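Local coordinates for protein coatomer subunit delta (Saccharomyces cerevisiae, PDB 5FJZ) that forms part of the coatomer coat, which probably mediates retrograde Golgi-to-ER transport of dilysine-tagged proteins, and here contributes its mu-homology domain, at residues A[129-143]-A[204-218]. Sequence-based numbering, arbitrary orientation.
Sequences VSPSESQQGFDVIIE and ALAFTIEAPYEDALY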
loop_
_atom_site.group_PDB
_atom_site.type_symbol
_atom_site.label_atom_id
_atom_site.label_comp_id
_atom_site.label_asym_id
_atom_site.label_seq_id
_atom_site.Cartn_x
_atom_site.Cartn_y
_atom_site.Cartn_z
ATOM N N VAL A 129 1.461 5.615 -33.979
ATOM C CA VAL A 129 2.686 6.347 -33.701
ATOM C C VAL A 129 3.601 6.299 -34.942
ATOM O O VAL A 129 3.670 5.273 -35.585
ATOM C CB VAL A 129 3.378 5.728 -32.489
ATOM C CG1 VAL A 129 4.762 6.335 -32.316
ATOM C CG2 VAL A 129 2.558 5.940 -31.222
ATOM N N SER A 130 4.325 7.378 -35.218
ATOM C CA SER A 130 5.362 7.373 -36.251
ATOM C C SER A 130 6.433 8.444 -35.933
ATOM O O SER A 130 6.163 9.398 -35.218
ATOM C CB SER A 130 4.717 7.583 -37.624
ATOM O OG SER A 130 4.181 8.898 -37.673
ATOM N N PRO A 131 7.663 8.265 -36.448
ATOM C CA PRO A 131 8.747 9.171 -36.097
ATOM C C PRO A 131 8.416 10.532 -36.579
ATOM O O PRO A 131 7.837 10.642 -37.626
ATOM C CB PRO A 131 9.953 8.602 -36.858
ATOM C CG PRO A 131 9.664 7.138 -37.000
ATOM C CD PRO A 131 8.155 7.042 -37.149
ATOM N N SER A 132 8.727 11.547 -35.810
ATOM C CA SER A 132 8.395 12.899 -36.199
ATOM C C SER A 132 9.404 13.491 -37.166
ATOM O O SER A 132 10.545 13.060 -37.262
ATOM C CB SER A 132 8.191 13.822 -35.002
ATOM O OG SER A 132 9.403 14.345 -34.505
ATOM N N GLU A 133 8.892 14.462 -37.912
ATOM C CA GLU A 133 9.616 15.195 -38.933
ATOM C C GLU A 133 10.241 16.481 -38.360
ATOM O O GLU A 133 10.845 17.245 -39.090
ATOM C CB GLU A 133 8.584 15.501 -40.084
ATOM C CG GLU A 133 8.947 16.300 -41.334
ATOM C CD GLU A 133 10.384 16.162 -41.821
ATOM O OE1 GLU A 133 11.122 15.319 -41.264
ATOM O OE2 GLU A 133 10.768 16.903 -42.766
ATOM N N SER A 134 10.105 16.711 -37.058
ATOM C CA SER A 134 10.638 17.946 -36.461
ATOM C C SER A 134 11.381 17.721 -35.152
ATOM O O SER A 134 12.508 18.210 -34.967
ATOM C CB SER A 134 9.501 18.929 -36.192
ATOM O OG SER A 134 8.431 18.293 -35.503
ATOM N N GLN A 135 10.701 17.055 -34.217
ATOM C CA GLN A 135 11.259 16.778 -32.901
ATOM C C GLN A 135 12.031 15.474 -32.962
ATOM O O GLN A 135 11.890 14.732 -33.936
ATOM C CB GLN A 135 10.136 16.736 -31.805
ATOM C CG GLN A 135 9.302 18.021 -31.774
ATOM C CD GLN A 135 8.485 18.280 -30.485
ATOM O OE1 GLN A 135 7.632 19.182 -30.453
ATOM N NE2 GLN A 135 8.719 17.495 -29.460
ATOM N N GLN A 136 12.842 15.205 -31.939
ATOM C CA GLN A 136 13.529 13.915 -31.748
ATOM C C GLN A 136 12.601 12.938 -30.981
ATOM O O GLN A 136 12.718 12.678 -29.760
ATOM C CB GLN A 136 14.849 14.143 -31.054
ATOM C CG GLN A 136 15.761 12.897 -30.972
ATOM C CD GLN A 136 16.184 12.196 -32.298
ATOM O OE1 GLN A 136 17.384 11.929 -32.494
ATOM N NE2 GLN A 136 15.222 11.829 -33.165
ATOM N N GLY A 137 11.657 12.389 -31.730
ATOM C CA GLY A 137 10.541 11.704 -31.081
ATOM C C GLY A 137 9.459 11.407 -32.073
ATOM O O GLY A 137 9.764 11.009 -33.192
ATOM N N PHE A 138 8.218 11.508 -31.621
ATOM C CA PHE A 138 7.148 10.821 -32.284
ATOM C C PHE A 138 5.861 11.608 -32.449
ATOM O O PHE A 138 5.486 12.398 -31.619
ATOM C CB PHE A 138 6.875 9.497 -31.560
ATOM C CG PHE A 138 8.064 8.552 -31.501
ATOM C CD1 PHE A 138 9.017 8.697 -30.528
ATOM C CD2 PHE A 138 8.233 7.543 -32.467
ATOM C CE1 PHE A 138 10.134 7.883 -30.472
ATOM C CE2 PHE A 138 9.329 6.686 -32.407
ATOM C CZ PHE A 138 10.292 6.878 -31.415
ATOM N N ASP A 139 5.192 11.359 -33.585
ATOM C CA ASP A 139 3.914 11.894 -33.907
ATOM C C ASP A 139 2.901 10.812 -33.473
ATOM O O ASP A 139 2.904 9.671 -33.951
ATOM C CB ASP A 139 3.737 12.241 -35.413
ATOM C CG ASP A 139 4.657 13.346 -35.905
ATOM O OD1 ASP A 139 5.119 14.234 -35.172
ATOM O OD2 ASP A 139 4.938 13.364 -37.104
ATOM N N VAL A 140 2.130 11.142 -32.449
ATOM C CA VAL A 140 1.196 10.265 -31.847
ATOM C C VAL A 140 -0.193 10.636 -32.173
ATOM O O VAL A 140 -0.555 11.821 -32.114
ATOM C CB VAL A 140 1.328 10.318 -30.297
ATOM C CG1 VAL A 140 0.362 9.368 -29.633
ATOM C CG2 VAL A 140 2.765 9.982 -29.876
ATOM N N ILE A 141 -1.032 9.630 -32.411
ATOM C CA ILE A 141 -2.442 9.826 -32.520
ATOM C C ILE A 141 -3.147 8.838 -31.574
ATOM O O ILE A 141 -2.944 7.624 -31.637
ATOM C CB ILE A 141 -2.954 9.574 -33.999
ATOM C CG1 ILE A 141 -2.300 10.555 -34.962
ATOM C CG2 ILE A 141 -4.488 9.632 -34.052
ATOM C CD1 ILE A 141 -2.724 10.425 -36.439
ATOM N N ILE A 142 -3.931 9.398 -30.697
ATOM C CA ILE A 142 -4.791 8.629 -29.838
ATOM C C ILE A 142 -6.196 8.798 -30.353
ATOM O O ILE A 142 -6.806 9.895 -30.299
ATOM C CB ILE A 142 -4.737 9.117 -28.335
ATOM C CG1 ILE A 142 -3.321 9.075 -27.828
ATOM C CG2 ILE A 142 -5.622 8.151 -27.506
ATOM C CD1 ILE A 142 -3.094 9.729 -26.442
ATOM N N GLU A 143 -6.789 7.675 -30.698
ATOM C CA GLU A 143 -8.177 7.658 -31.104
ATOM C C GLU A 143 -9.046 7.050 -30.079
ATOM O O GLU A 143 -8.732 6.074 -29.498
ATOM C CB GLU A 143 -8.334 6.828 -32.385
ATOM C CG GLU A 143 -7.850 7.659 -33.556
ATOM C CD GLU A 143 -7.837 6.908 -34.844
ATOM O OE1 GLU A 143 -7.710 5.649 -34.809
ATOM O OE2 GLU A 143 -7.971 7.611 -35.882
ATOM N N ALA A 204 -10.202 12.152 -31.821
ATOM C CA ALA A 204 -8.774 11.878 -31.809
ATOM C C ALA A 204 -8.023 12.991 -31.178
ATOM O O ALA A 204 -8.410 14.216 -31.296
ATOM C CB ALA A 204 -8.275 11.695 -33.242
ATOM N N LEU A 205 -6.922 12.620 -30.577
ATOM C CA LEU A 205 -5.916 13.610 -30.114
ATOM C C LEU A 205 -4.595 13.306 -30.777
ATOM O O LEU A 205 -4.044 12.199 -30.628
ATOM C CB LEU A 205 -5.775 13.504 -28.573
ATOM C CG LEU A 205 -4.662 14.306 -27.920
ATOM C CD1 LEU A 205 -4.865 15.793 -28.106
ATOM C CD2 LEU A 205 -4.547 14.056 -26.390
ATOM N N ALA A 206 -3.948 14.350 -31.299
ATOM C CA ALA A 206 -2.733 14.188 -31.993
ATOM C C ALA A 206 -1.689 15.180 -31.552
ATOM O O ALA A 206 -1.982 16.370 -31.383
ATOM C CB ALA A 206 -3.018 14.313 -33.546
ATOM N N PHE A 207 -0.477 14.706 -31.354
ATOM C CA PHE A 207 0.623 15.547 -30.879
ATOM C C PHE A 207 1.924 14.950 -31.213
ATOM O O PHE A 207 2.013 13.755 -31.544
ATOM C CB PHE A 207 0.468 15.817 -29.353
ATOM C CG PHE A 207 0.382 14.573 -28.573
ATOM C CD1 PHE A 207 -0.807 13.831 -28.526
ATOM C CD2 PHE A 207 1.470 14.046 -28.027
ATOM C CE1 PHE A 207 -0.862 12.616 -27.826
ATOM C CE2 PHE A 207 1.432 12.834 -27.361
ATOM C CZ PHE A 207 0.246 12.125 -27.239
ATOM N N THR A 208 2.983 15.763 -31.080
ATOM C CA THR A 208 4.303 15.335 -31.200
ATOM C C THR A 208 5.044 15.517 -29.875
ATOM O O THR A 208 4.939 16.548 -29.277
ATOM C CB THR A 208 5.016 16.179 -32.293
ATOM O OG1 THR A 208 4.297 16.040 -33.540
ATOM C CG2 THR A 208 6.409 15.649 -32.513
ATOM N N ILE A 209 5.729 14.499 -29.475
ATOM C CA ILE A 209 6.402 14.455 -28.189
ATOM C C ILE A 209 7.719 13.764 -28.356
ATOM O O ILE A 209 7.847 12.789 -29.094
ATOM C CB ILE A 209 5.502 13.754 -27.109
ATOM C CG1 ILE A 209 6.097 13.926 -25.704
ATOM C CG2 ILE A 209 5.302 12.281 -27.422
ATOM C CD1 ILE A 209 5.078 13.553 -24.583
ATOM N N GLU A 210 8.745 14.247 -27.639
ATOM C CA GLU A 210 10.075 13.589 -27.605
ATOM C C GLU A 210 10.091 12.340 -26.739
ATOM O O GLU A 210 9.590 12.385 -25.642
ATOM C CB GLU A 210 11.137 14.514 -27.014
ATOM C CG GLU A 210 11.617 15.619 -27.928
ATOM C CD GLU A 210 12.800 16.370 -27.332
ATOM O OE1 GLU A 210 13.082 16.203 -26.109
ATOM O OE2 GLU A 210 13.447 17.124 -28.092
ATOM N N ALA A 211 10.696 11.262 -27.233
ATOM C CA ALA A 211 10.957 10.083 -26.480
ATOM C C ALA A 211 12.134 9.382 -27.108
ATOM O O ALA A 211 12.370 9.529 -28.307
ATOM C CB ALA A 211 9.731 9.152 -26.532
ATOM N N PRO A 212 12.844 8.544 -26.324
ATOM C CA PRO A 212 14.028 7.881 -26.858
ATOM C C PRO A 212 13.764 6.712 -27.791
ATOM O O PRO A 212 14.596 6.428 -28.650
ATOM C CB PRO A 212 14.776 7.411 -25.594
ATOM C CG PRO A 212 13.794 7.436 -24.479
ATOM C CD PRO A 212 12.742 8.436 -24.865
ATOM N N TYR A 213 12.646 6.017 -27.612
ATOM C CA TYR A 213 12.218 4.935 -28.525
ATOM C C TYR A 213 10.720 4.779 -28.310
ATOM O O TYR A 213 10.195 5.244 -27.320
ATOM C CB TYR A 213 12.971 3.626 -28.319
ATOM C CG TYR A 213 13.026 3.214 -26.864
ATOM C CD1 TYR A 213 12.022 2.423 -26.335
ATOM C CD2 TYR A 213 14.071 3.627 -26.027
ATOM C CE1 TYR A 213 12.006 2.072 -25.008
ATOM C CE2 TYR A 213 14.084 3.268 -24.699
ATOM C CZ TYR A 213 13.051 2.474 -24.204
ATOM O OH TYR A 213 13.043 2.089 -22.930
ATOM N N GLU A 214 10.048 4.229 -29.329
ATOM C CA GLU A 214 8.617 4.088 -29.385
ATOM C C GLU A 214 8.025 3.469 -28.104
ATOM O O GLU A 214 7.043 3.982 -27.577
ATOM C CB GLU A 214 8.249 3.274 -30.610
ATOM C CG GLU A 214 6.768 3.174 -30.838
ATOM C CD GLU A 214 6.428 2.793 -32.265
ATOM O OE1 GLU A 214 7.181 3.119 -33.203
ATOM O OE2 GLU A 214 5.402 2.147 -32.453
ATOM N N ASP A 215 8.639 2.409 -27.597
ATOM C CA ASP A 215 8.080 1.652 -26.452
ATOM C C ASP A 215 8.071 2.489 -25.150
ATOM O O ASP A 215 7.293 2.187 -24.270
ATOM C CB ASP A 215 8.771 0.331 -26.194
ATOM C CG ASP A 215 8.565 -0.699 -27.287
ATOM O OD1 ASP A 215 7.500 -0.707 -27.945
ATOM O OD2 ASP A 215 9.507 -1.500 -27.487
ATOM N N ALA A 216 8.823 3.580 -25.109
ATOM C CA ALA A 216 8.897 4.480 -23.984
ATOM C C ALA A 216 7.665 5.338 -23.842
ATOM O O ALA A 216 7.396 5.935 -22.787
ATOM C CB ALA A 216 10.091 5.414 -24.150
ATOM N N LEU A 217 6.882 5.401 -24.921
ATOM C CA LEU A 217 5.677 6.178 -24.896
ATOM C C LEU A 217 4.569 5.428 -24.154
ATOM O O LEU A 217 3.489 5.969 -23.995
ATOM C CB LEU A 217 5.221 6.474 -26.342
ATOM C CG LEU A 217 6.082 7.303 -27.277
ATOM C CD1 LEU A 217 5.515 7.163 -28.709
ATOM C CD2 LEU A 217 6.054 8.740 -26.863
ATOM N N TYR A 218 4.791 4.150 -23.789
ATOM C CA TYR A 218 3.742 3.329 -23.207
ATOM C C TYR A 218 4.122 2.859 -21.777
ATOM O O TYR A 218 5.312 2.794 -21.473
ATOM C CB TYR A 218 3.485 2.111 -24.097
ATOM C CG TYR A 218 2.917 2.474 -25.412
ATOM C CD1 TYR A 218 1.572 2.636 -25.600
ATOM C CD2 TYR A 218 3.753 2.595 -26.522
ATOM C CE1 TYR A 218 1.065 3.017 -26.858
ATOM C CE2 TYR A 218 3.278 3.010 -27.749
ATOM C CZ TYR A 218 1.945 3.214 -27.916
ATOM O OH TYR A 218 1.471 3.574 -29.162
HETATM O O HOH W 1 14.390 11.787 -27.939
#
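With CG anti to its carbonyl carbon (chi1 -59°), Phe138 carries its ring against 211-217, while Phe207, with CG wedged between backbone N and carbonyl carbon (chi1 56°), lays one ring face against Val140. The two strands illustrate how an antiparallel ladder sets its faces apart. Three hydrogen-bonded pairs, Phe138 with Ile209, Val140 with Phe207 and Ile142 with Leu205, fasten the backbones; Val140 N to Phe207 O, at 2.8 Å, lies almost in line with the carbonyl. All six side chains lie on one face, where Ile142, Leu205, Phe207 and Ile209 reach strand 155-159; Val140 CB sits 4.0 Å from the centroid of the Phe207 ring and Ile142 CD1 meets that ring's edge. Farther along, Glu214 CA makes a CH-pi contact 4.2 Å from the Phe138 ring centroid, and Leu217 CD1 lies 3.9 Å from Phe138 CB and 3.8 Å from Val129 CG1. Without the ring, as with an alanine here, Glu214 CA would probably lose its aromatic face and a gap would open against 211-217. On the other face Thr208 OG1 donates to Asp139 OD1 at 2.6 Å, reaching the anti side of the carboxylate, 33° out of its plane; Asn170 also bonds this hydroxyl. Between these two strands of the mu-homology domain, chemistry thus differs by face: one is apolar, the other adds a short polar bond to light contacts such as Ile141 on Ala206.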